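Local coordinates for protein N-acetylmuramoyl-L-alanine amidase (Clostridium intestinale URNW, PDB 6SRT) that binds a zinc ion and probably hydrolyses the amide bond between N-acetylmuramic acid and L-alanine in peptidoglycan, as an endolysin of the amidase 2 family, at residues Y46-N52 and I106-F112; I77-I83 and T118-S124; H95-V99 and H144-R148. One frame throughout, in Å; residues are numbered along the deposited sequence.

Contact 1 (Y46-N52 and I106-F112). With ZN (zinc ion), chain B.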
loop_
_atom_site.group_PDB
_atom_site.type_symbol
_atom_site.label_atom_id
_atom_site.label_comp_id
_atom_site.label_asym_id
_atom_site.label_seq_id
_atom_site.Cartn_x
_atom_site.Cartn_y
_atom_site.Cartn_z
ATOM N N TYR A 46 -0.934 4.670 -3.539
ATOM C CA TYR A 46 -0.109 4.939 -2.359
ATOM C C TYR A 46 -0.906 5.675 -1.280
ATOM O O TYR A 46 -1.661 6.611 -1.553
ATOM C CB TYR A 46 1.115 5.792 -2.714
ATOM C CG TYR A 46 2.033 5.134 -3.721
ATOM C CD1 TYR A 46 2.881 4.146 -3.312
ATOM C CD2 TYR A 46 2.056 5.471 -5.050
ATOM C CE1 TYR A 46 3.719 3.459 -4.179
ATOM C CE2 TYR A 46 2.910 4.865 -5.915
ATOM C CZ TYR A 46 3.720 3.825 -5.506
ATOM O OH TYR A 46 4.474 3.212 -6.480
ATOM N N HIS A 47 -0.680 5.216 -0.040
ATOM C CA HIS A 47 -1.343 5.703 1.182
ATOM C C HIS A 47 -0.333 6.064 2.255
ATOM O O HIS A 47 0.762 5.521 2.265
ATOM C CB HIS A 47 -2.251 4.641 1.734
ATOM C CG HIS A 47 -3.348 4.210 0.815
ATOM N ND1 HIS A 47 -4.562 4.857 0.835
ATOM C CD2 HIS A 47 -3.415 3.211 -0.081
ATOM C CE1 HIS A 47 -5.361 4.256 -0.035
ATOM N NE2 HIS A 47 -4.671 3.279 -0.647
ATOM N N HIS A 48 -0.772 6.904 3.181
ATOM C CA HIS A 48 -0.095 7.047 4.486
ATOM C C HIS A 48 -1.066 6.624 5.553
ATOM O O HIS A 48 -2.266 6.536 5.336
ATOM C CB HIS A 48 0.487 8.445 4.705
ATOM C CG HIS A 48 -0.426 9.586 4.930
ATOM N ND1 HIS A 48 0.066 10.816 5.392
ATOM C CD2 HIS A 48 -1.768 9.687 4.802
ATOM C CE1 HIS A 48 -0.940 11.629 5.498
ATOM N NE2 HIS A 48 -2.084 10.973 5.172
ATOM N N THR A 49 -0.529 6.329 6.727
ATOM C CA THR A 49 -1.336 5.859 7.838
ATOM C C THR A 49 -1.834 6.955 8.753
ATOM O O THR A 49 -2.740 6.690 9.559
ATOM C CB THR A 49 -0.565 4.848 8.679
ATOM O OG1 THR A 49 0.640 5.452 9.180
ATOM C CG2 THR A 49 -0.201 3.606 7.907
ATOM N N VAL A 50 -1.263 8.130 8.686
ATOM C CA VAL A 50 -1.470 9.274 9.578
ATOM C C VAL A 50 -0.856 8.989 10.951
ATOM O O VAL A 50 0.055 9.681 11.354
ATOM C CB VAL A 50 -2.923 9.750 9.674
ATOM C CG1 VAL A 50 -3.028 10.975 10.570
ATOM C CG2 VAL A 50 -3.491 10.050 8.296
ATOM N N ASP A 51 -1.378 8.032 11.659
ATOM C CA ASP A 51 -0.822 7.634 12.937
ATOM C C ASP A 51 0.474 6.854 12.741
ATOM O O ASP A 51 0.623 6.087 11.827
ATOM C CB ASP A 51 -1.810 6.765 13.696
ATOM C CG ASP A 51 -3.127 7.474 14.054
ATOM O OD1 ASP A 51 -3.128 8.669 14.309
ATOM O OD2 ASP A 51 -4.119 6.828 14.045
ATOM N N ASN A 52 1.424 7.128 13.616
ATOM C CA ASN A 52 2.705 6.430 13.768
ATOM C C ASN A 52 2.627 5.332 14.840
ATOM O O ASN A 52 1.659 5.250 15.550
ATOM C CB ASN A 52 3.828 7.422 14.002
ATOM C CG ASN A 52 4.222 8.139 12.744
ATOM O OD1 ASN A 52 4.639 7.540 11.801
ATOM N ND2 ASN A 52 4.081 9.450 12.732
ATOM N N ILE A 106 -0.665 0.307 -1.148
ATOM C CA ILE A 106 0.617 0.308 -0.414
ATOM C C ILE A 106 0.585 1.452 0.553
ATOM O O ILE A 106 0.546 2.607 0.119
ATOM C CB ILE A 106 1.806 0.431 -1.353
ATOM C CG1 ILE A 106 1.854 -0.689 -2.415
ATOM C CG2 ILE A 106 3.099 0.464 -0.530
ATOM C CD1 ILE A 106 2.923 -0.516 -3.446
ATOM N N ALA A 107 0.591 1.149 1.838
ATOM C CA ALA A 107 0.612 2.155 2.887
ATOM C C ALA A 107 2.011 2.282 3.444
ATOM O O ALA A 107 2.683 1.276 3.660
ATOM C CB ALA A 107 -0.329 1.808 3.992
ATOM N N SER A 108 2.387 3.501 3.784
ATOM C CA SER A 108 3.639 3.873 4.466
ATOM C C SER A 108 3.309 4.477 5.796
ATOM O O SER A 108 2.447 5.352 5.898
ATOM C CB SER A 108 4.461 4.796 3.610
ATOM O OG SER A 108 4.899 4.194 2.394
ATOM N N GLU A 109 4.014 4.042 6.827
ATOM C CA GLU A 109 3.834 4.531 8.188
ATOM C C GLU A 109 4.241 5.991 8.301
ATOM O O GLU A 109 5.450 6.309 8.142
ATOM C CB GLU A 109 4.714 3.721 9.130
ATOM C CG GLU A 109 4.609 4.089 10.605
ATOM C CD GLU A 109 5.510 3.320 11.528
ATOM O OE1 GLU A 109 6.362 2.542 11.069
ATOM O OE2 GLU A 109 5.275 3.422 12.737
ATOM N N GLY A 110 3.316 6.878 8.660
ATOM C CA GLY A 110 3.615 8.304 8.829
ATOM C C GLY A 110 2.452 9.159 8.450
ATOM O O GLY A 110 1.455 8.705 7.881
ATOM N N ASN A 111 2.605 10.431 8.819
ATOM C CA ASN A 111 1.689 11.497 8.394
ATOM C C ASN A 111 2.536 12.418 7.514
ATOM O O ASN A 111 3.248 13.296 8.044
ATOM C CB ASN A 111 1.148 12.285 9.586
ATOM C CG ASN A 111 0.312 13.439 9.142
ATOM O OD1 ASN A 111 0.158 13.695 7.938
ATOM N ND2 ASN A 111 -0.141 14.239 10.087
ATOM N N PHE A 112 2.445 12.232 6.198
ATOM C CA PHE A 112 3.350 12.991 5.309
ATOM C C PHE A 112 2.866 14.404 5.033
ATOM O O PHE A 112 3.532 15.081 4.250
ATOM C CB PHE A 112 3.784 12.176 4.088
ATOM C CG PHE A 112 4.390 10.875 4.537
ATOM C CD1 PHE A 112 5.570 10.801 5.245
ATOM C CD2 PHE A 112 3.729 9.695 4.288
ATOM C CE1 PHE A 112 6.060 9.624 5.753
ATOM C CE2 PHE A 112 4.185 8.490 4.767
ATOM C CZ PHE A 112 5.350 8.464 5.475
HETATM ZN ZN ZN B . -5.158 6.562 1.816
HETATM O O HOH W 1 2.737 4.463 0.529
#
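Tyr46, His47 and His48 run beside Ile106, Ala107 and Ser108 as neighbouring parallel strands, their short axes 4.5 Å apart and inclined by 32°. His47 holds the ladder with both backbone atoms: its N donates to Ile106 O at 2.9 Å and its O accepts from Ser108 N. These are adjacent inner strands of the mixed sheet of the amidase 2 (PGRP-like) fold, and strand 43-48 carries the zinc ligand His47. The face bearing Tyr46, His48, Ile106 and Ser108 is backed at Tyr46, Ile106 and Ser108 by helix 119-136; on the other, beside Ala107, His47 binds zinc through ND1 at 2.1 Å. Its NE2 is hydrogen-bonded to His95 ND1, a second-shell partner that would fix the rotation of the ring, while His144 and Cys152 are further zinc ligands. A water bridges the ladder, donating to His47 O and Ile106 O and also bonded to Ser108 OG.

Past the strands, side-chain and backbone bonds keep the two segments joined. Thr49 OG1 lies between its own N and carbonyl carbon (chi1 59°), where it takes the N-H of Gly110 at 3.1 Å, nearly straight at 166°, and gives its own proton to Asp51 O; one hydroxyl thus ties the turn 49-51 to Gly110. Val50 N donates to Gly110 O from above the carbonyl plane. Asn52 OD1 rests 3.2 Å from Gly110 CA, its polar partner being Lys79. The CB of His48 packs against the Phe112 ring, 3.5 Å from CD2, and the imidazole closes back on the same residue: Phe112 N donates to His48 ND1 at 2.9 Å, lying in the imidazole plane.

Contact 2 (I77-I83 and T118-S124)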
loop_
_atom_site.group_PDB
_atom_site.type_symbol
_atom_site.label_atom_id
_atom_site.label_comp_id
_atom_site.label_asym_id
_atom_site.label_seq_id
_atom_site.Cartn_x
_atom_site.Cartn_y
_atom_site.Cartn_z
ATOM N N ILE A 77 4.495 -0.505 4.831
ATOM C CA ILE A 77 5.942 -0.252 4.909
ATOM C C ILE A 77 6.174 0.588 6.139
ATOM O O ILE A 77 5.813 1.811 6.169
ATOM C CB ILE A 77 6.493 0.388 3.637
ATOM C CG1 ILE A 77 6.075 -0.416 2.406
ATOM C CG2 ILE A 77 7.985 0.501 3.782
ATOM C CD1 ILE A 77 6.577 0.142 1.138
ATOM N N ARG A 78 6.846 0.063 7.145
ATOM C CA ARG A 78 7.168 0.789 8.393
ATOM C C ARG A 78 8.396 1.662 8.182
ATOM O O ARG A 78 9.108 1.588 7.163
ATOM C CB ARG A 78 7.272 -0.208 9.542
ATOM C CG ARG A 78 5.903 -0.779 9.892
ATOM C CD ARG A 78 5.839 -1.271 11.327
ATOM N NE ARG A 78 5.877 -0.150 12.225
ATOM C CZ ARG A 78 5.687 -0.209 13.538
ATOM N NH1 ARG A 78 5.615 -1.378 14.147
ATOM N NH2 ARG A 78 5.739 0.899 14.236
ATOM N N LYS A 79 8.635 2.531 9.157
ATOM C CA LYS A 79 9.708 3.541 9.054
ATOM C C LYS A 79 11.068 2.916 8.831
ATOM O O LYS A 79 11.887 3.555 8.126
ATOM C CB LYS A 79 9.695 4.457 10.289
ATOM C CG LYS A 79 8.560 5.520 10.196
ATOM C CD LYS A 79 8.730 6.570 11.135
ATOM C CE LYS A 79 7.695 7.623 11.253
ATOM N NZ LYS A 79 6.974 8.099 10.082
ATOM N N ASP A 80 11.310 1.743 9.359
ATOM C CA ASP A 80 12.614 1.081 9.122
ATOM C C ASP A 80 12.716 0.404 7.768
ATOM O O ASP A 80 13.730 -0.228 7.523
ATOM C CB ASP A 80 12.939 0.163 10.304
ATOM C CG ASP A 80 12.038 -1.044 10.397
ATOM O OD1 ASP A 80 11.171 -1.221 9.508
ATOM O OD2 ASP A 80 12.342 -1.865 11.285
ATOM N N GLY A 81 11.707 0.497 6.928
ATOM C CA GLY A 81 11.689 -0.095 5.587
ATOM C C GLY A 81 11.075 -1.481 5.569
ATOM O O GLY A 81 10.920 -2.021 4.470
ATOM N N THR A 82 10.706 -2.048 6.706
ATOM C CA THR A 82 10.129 -3.408 6.693
ATOM C C THR A 82 8.811 -3.385 5.936
ATOM O O THR A 82 7.958 -2.540 6.223
ATOM C CB THR A 82 9.913 -3.939 8.113
ATOM O OG1 THR A 82 11.179 -3.900 8.818
ATOM C CG2 THR A 82 9.417 -5.378 8.045
ATOM N N ILE A 83 8.686 -4.334 5.025
ATOM C CA ILE A 83 7.463 -4.485 4.198
ATOM C C ILE A 83 6.670 -5.617 4.826
ATOM O O ILE A 83 7.092 -6.770 4.778
ATOM C CB ILE A 83 7.745 -4.740 2.734
ATOM C CG1 ILE A 83 8.654 -3.701 2.085
ATOM C CG2 ILE A 83 6.413 -4.903 2.024
ATOM C CD1 ILE A 83 9.227 -4.200 0.797
ATOM N N THR A 118 11.135 7.989 5.198
ATOM C CA THR A 118 12.529 7.692 5.544
ATOM C C THR A 118 13.238 7.146 4.309
ATOM O O THR A 118 12.607 6.657 3.353
ATOM C CB THR A 118 12.621 6.666 6.662
ATOM O OG1 THR A 118 12.131 5.425 6.200
ATOM C CG2 THR A 118 12.000 7.164 7.942
ATOM N N PRO A 119 14.583 7.206 4.296
ATOM C CA PRO A 119 15.316 6.574 3.202
ATOM C C PRO A 119 15.012 5.091 3.043
ATOM O O PRO A 119 14.912 4.620 1.898
ATOM C CB PRO A 119 16.795 6.798 3.546
ATOM C CG PRO A 119 16.764 8.057 4.391
ATOM C CD PRO A 119 15.483 7.992 5.204
ATOM N N GLN A 120 14.786 4.424 4.141
ATOM C CA GLN A 120 14.457 2.996 4.094
ATOM C C GLN A 120 13.065 2.755 3.517
ATOM O O GLN A 120 12.845 1.822 2.728
ATOM C CB GLN A 120 14.573 2.311 5.460
ATOM C CG GLN A 120 15.946 2.410 6.062
ATOM C CD GLN A 120 16.017 3.579 7.024
ATOM O OE1 GLN A 120 15.590 4.747 6.839
ATOM N NE2 GLN A 120 16.371 3.194 8.227
ATOM N N GLN A 121 12.127 3.631 3.847
ATOM C CA GLN A 121 10.806 3.572 3.202
ATOM C C GLN A 121 10.900 3.813 1.711
ATOM O O GLN A 121 10.261 3.100 0.935
ATOM C CB GLN A 121 9.798 4.574 3.839
ATOM C CG GLN A 121 9.266 4.104 5.184
ATOM C CD GLN A 121 8.387 5.129 5.868
ATOM O OE1 GLN A 121 8.752 6.326 5.896
ATOM N NE2 GLN A 121 7.275 4.649 6.429
ATOM N N MET A 122 11.698 4.784 1.298
ATOM C CA MET A 122 11.858 5.069 -0.139
ATOM C C MET A 122 12.400 3.810 -0.839
ATOM O O MET A 122 11.909 3.454 -1.917
ATOM C CB MET A 122 12.763 6.281 -0.338
ATOM C CG MET A 122 12.749 6.816 -1.746
ATOM S SD MET A 122 11.163 7.492 -2.217
ATOM C CE MET A 122 11.601 8.060 -3.858
ATOM N N THR A 123 13.463 3.228 -0.304
ATOM C CA THR A 123 14.075 2.018 -0.894
ATOM C C THR A 123 13.015 0.934 -1.053
ATOM O O THR A 123 12.940 0.322 -2.136
ATOM C CB THR A 123 15.287 1.560 -0.020
ATOM O OG1 THR A 123 16.275 2.585 -0.028
ATOM C CG2 THR A 123 15.800 0.214 -0.485
ATOM N N SER A 124 12.256 0.697 0.002
ATOM C CA SER A 124 11.219 -0.347 -0.016
ATOM C C SER A 124 10.108 0.044 -1.005
ATOM O O SER A 124 9.577 -0.851 -1.745
ATOM C CB SER A 124 10.713 -0.634 1.344
ATOM O OG SER A 124 11.732 -1.239 2.077
HETATM O O HOH W 2 8.599 8.467 7.805
#
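Two hydroxyls of 118-124 seize carbonyls of the 77-83 loop. Thr118 OG1 donates to Lys79 O at 2.7 Å and Ser124 OG to Gly81 O at 2.6 Å, each in the plane of its carbonyl and on a lone pair. The amide of Gln121 adds a third bond, NE2 to Ile77 O at 3.2 Å; here the donor stands above the carbonyl plane, although the acceptor lies close to the plane of the amide itself. NE2 also bonds to Glu109 O, so this one nitrogen spans two backbone carbonyls.

The loop is a beta hairpin connection between strands 75-77 and 83-85, with a type I turn from Arg78 to Gly81, and it sits against the first two turns of helix 119-136. Thr118 is the N-cap of that helix and forms a capping box with Gln121: Thr118 OG1 accepts from Gln121 N at 3.0 Å, and Gln121 OE1 accepts from Thr118 N. A chi1 of 66° sets the threonine OG1 over its own backbone, between N and the carbonyl carbon, from where it caps the helix and grips the loop at once. Within the turn, Asp80 OD1 closes an Asx turn with Thr82 N and takes the Thr82 hydroxyl from the same face of its carboxylate.

A water joins Lys79 NZ to Gln121 OE1, and NZ forms a salt bridge with Glu115.

Carbon contacts complete the interface. Gln120 CB rests 3.4 Å from Asp80 O, close beside the bare CA of Gly81. Ser124 CB touches two isoleucines, 3.8 Å from Ile77 CG2 and equally far from Ile83 CG1.

Contact 3 (H95-V99 and H144-R148). With ZN (zinc ion), chain B; PO4 (phosphate ion), chain F.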
loop_
_atom_site.group_PDB
_atom_site.type_symbol
_atom_site.label_atom_id
_atom_site.label_comp_id
_atom_site.label_asym_id
_atom_site.label_seq_id
_atom_site.Cartn_x
_atom_site.Cartn_y
_atom_site.Cartn_z
ATOM N N HIS A 95 -8.978 -0.246 0.589
ATOM C CA HIS A 95 -8.119 0.952 0.712
ATOM C C HIS A 95 -8.583 2.110 -0.143
ATOM O O HIS A 95 -8.246 3.250 0.236
ATOM C CB HIS A 95 -6.647 0.627 0.508
ATOM C CG HIS A 95 -6.335 0.202 -0.908
ATOM N ND1 HIS A 95 -5.998 1.068 -1.909
ATOM C CD2 HIS A 95 -6.449 -1.024 -1.480
ATOM C CE1 HIS A 95 -5.903 0.392 -3.035
ATOM N NE2 HIS A 95 -6.154 -0.893 -2.801
ATOM N N ALA A 96 -9.327 1.917 -1.231
ATOM C CA ALA A 96 -9.725 3.038 -2.124
ATOM C C ALA A 96 -11.063 2.641 -2.765
ATOM O O ALA A 96 -11.079 2.104 -3.865
ATOM C CB ALA A 96 -8.691 3.356 -3.136
ATOM N N PRO A 97 -12.199 2.821 -2.033
ATOM C CA PRO A 97 -13.484 2.443 -2.588
ATOM C C PRO A 97 -13.679 3.045 -3.998
ATOM O O PRO A 97 -13.452 4.227 -4.233
ATOM C CB PRO A 97 -14.502 2.962 -1.595
ATOM C CG PRO A 97 -13.726 3.023 -0.285
ATOM C CD PRO A 97 -12.328 3.428 -0.711
ATOM N N GLY A 98 -14.087 2.194 -4.913
ATOM C CA GLY A 98 -14.271 2.511 -6.310
ATOM C C GLY A 98 -13.199 1.965 -7.191
ATOM O O GLY A 98 -13.523 1.675 -8.353
ATOM N N VAL A 99 -11.989 1.723 -6.647
ATOM C CA VAL A 99 -10.940 1.064 -7.471
ATOM C C VAL A 99 -10.346 -0.146 -6.731
ATOM O O VAL A 99 -9.324 -0.670 -7.158
ATOM C CB VAL A 99 -9.809 2.059 -7.868
ATOM C CG1 VAL A 99 -10.364 3.153 -8.769
ATOM C CG2 VAL A 99 -9.048 2.623 -6.663
ATOM N N HIS A 144 -3.627 8.101 -3.252
ATOM C CA HIS A 144 -5.044 7.987 -2.815
ATOM C C HIS A 144 -5.849 9.232 -3.236
ATOM O O HIS A 144 -6.953 9.117 -3.748
ATOM C CB HIS A 144 -5.086 7.688 -1.329
ATOM C CG HIS A 144 -6.452 7.351 -0.778
ATOM N ND1 HIS A 144 -6.576 7.102 0.592
ATOM C CD2 HIS A 144 -7.663 7.256 -1.362
ATOM C CE1 HIS A 144 -7.895 6.886 0.778
ATOM N NE2 HIS A 144 -8.566 6.966 -0.391
ATOM N N LYS A 145 -5.259 10.415 -3.056
ATOM C CA LYS A 145 -5.962 11.689 -3.365
ATOM C C LYS A 145 -6.233 11.848 -4.875
ATOM O O LYS A 145 -7.057 12.709 -5.213
ATOM C CB LYS A 145 -5.163 12.886 -2.873
ATOM C CG LYS A 145 -3.791 13.050 -3.507
ATOM C CD LYS A 145 -3.148 14.335 -3.263
ATOM C CE LYS A 145 -2.763 14.551 -1.854
ATOM N NZ LYS A 145 -1.911 15.785 -1.733
ATOM N N ASP A 146 -5.630 11.026 -5.738
ATOM C CA ASP A 146 -5.885 11.064 -7.198
ATOM C C ASP A 146 -7.164 10.303 -7.519
ATOM O O ASP A 146 -7.642 10.419 -8.653
ATOM C CB ASP A 146 -4.696 10.536 -8.010
ATOM C CG ASP A 146 -3.442 11.360 -7.862
ATOM O OD1 ASP A 146 -3.585 12.605 -7.831
ATOM O OD2 ASP A 146 -2.374 10.756 -7.814
ATOM N N VAL A 147 -7.644 9.431 -6.636
ATOM C CA VAL A 147 -8.818 8.571 -6.911
ATOM C C VAL A 147 -9.984 8.868 -6.010
ATOM O O VAL A 147 -11.109 8.443 -6.316
ATOM C CB VAL A 147 -8.466 7.074 -6.959
ATOM C CG1 VAL A 147 -7.485 6.814 -8.069
ATOM C CG2 VAL A 147 -7.909 6.547 -5.666
ATOM N N ARG A 148 -9.738 9.550 -4.889
ATOM C CA ARG A 148 -10.750 9.871 -3.869
ATOM C C ARG A 148 -10.417 11.236 -3.250
ATOM O O ARG A 148 -9.306 11.670 -3.345
ATOM C CB ARG A 148 -10.838 8.879 -2.729
ATOM C CG ARG A 148 -11.057 7.484 -3.212
ATOM C CD ARG A 148 -12.503 7.201 -3.357
ATOM N NE ARG A 148 -13.066 7.120 -2.007
ATOM C CZ ARG A 148 -14.308 6.909 -1.770
ATOM N NH1 ARG A 148 -14.790 6.869 -0.564
ATOM N NH2 ARG A 148 -15.113 6.764 -2.789
HETATM ZN ZN ZN B . -5.158 6.562 1.816
HETATM P P PO4 F . -11.593 7.013 1.422
HETATM O O1 PO4 F . -11.491 8.495 1.767
HETATM O O2 PO4 F . -11.195 6.830 0.094
HETATM O O3 PO4 F . -12.957 6.504 1.711
HETATM O O4 PO4 F . -10.644 6.224 2.343
HETATM O O HOH W 3 -12.633 5.845 -6.532
#
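The side chain of His144 leaves with CG anti to the backbone N (chi1 -172°), turning its ring toward the 95-99 loop, and Arg148 folds at chi2 and chi3 (-88° and -71°) so that its guanidinium comes back over Pro97. Pro97 CB lies above the centre of the guanidinium face, 4.0 Å from Arg148 CZ, while Arg148 CD touches Pro97 O at 3.2 Å. The carbonyl of His95 covers one face of the His144 ring near its rim, with its O 3.7 Å from His144 CE1.

The contact lies at the zinc site of the amidase fold, where the loops after strands 83-85 and 140-143 meet. His144 ND1 binds zinc at 1.9 Å. His95, the second-shell partner of His47, is hydrogen-bonded in turn through its NE2 to Ala103 O.

A phosphate, probably from the crystallisation liquor, occupies the edge of both flat groups. Its O2 accepts from His144 NE2 at 2.7 Å and from Arg148 NE at 2.8 Å, while O3 takes Arg148 NH1. By accepting the N-H of His144 NE2, the anion would tend to make ND1 a somewhat stronger donor to zinc.

Farther along, Val147 CG2 packs against Ala96 CB at 4.1 Å and against Val99 CG2. A water donates to both Pro97 O and Val147 O, linking the two backbones.

Overall arrangement
The segments alternate along the chain, in the order 46-52, 77-83, 95-99, 106-112, 118-124 and 144-148, so the three contacts interlock within one amidase domain. Contact 1 lies in the middle, its centre 11 Å from that of contact 2 and 15 Å from that of contact 3. It meets contact 2 through strand 75-77, which pairs with strand 103-108, and contact 3 through strand 140-143, beside strand 43-48. Contacts 2 and 3 lie on opposite sides of the chain's centre, about 12 Å apart at their nearest atoms. Contacts 1 and 3 share the zinc ion, whereas contact 2 fastens helix 119-136 to the hairpin away from the metal.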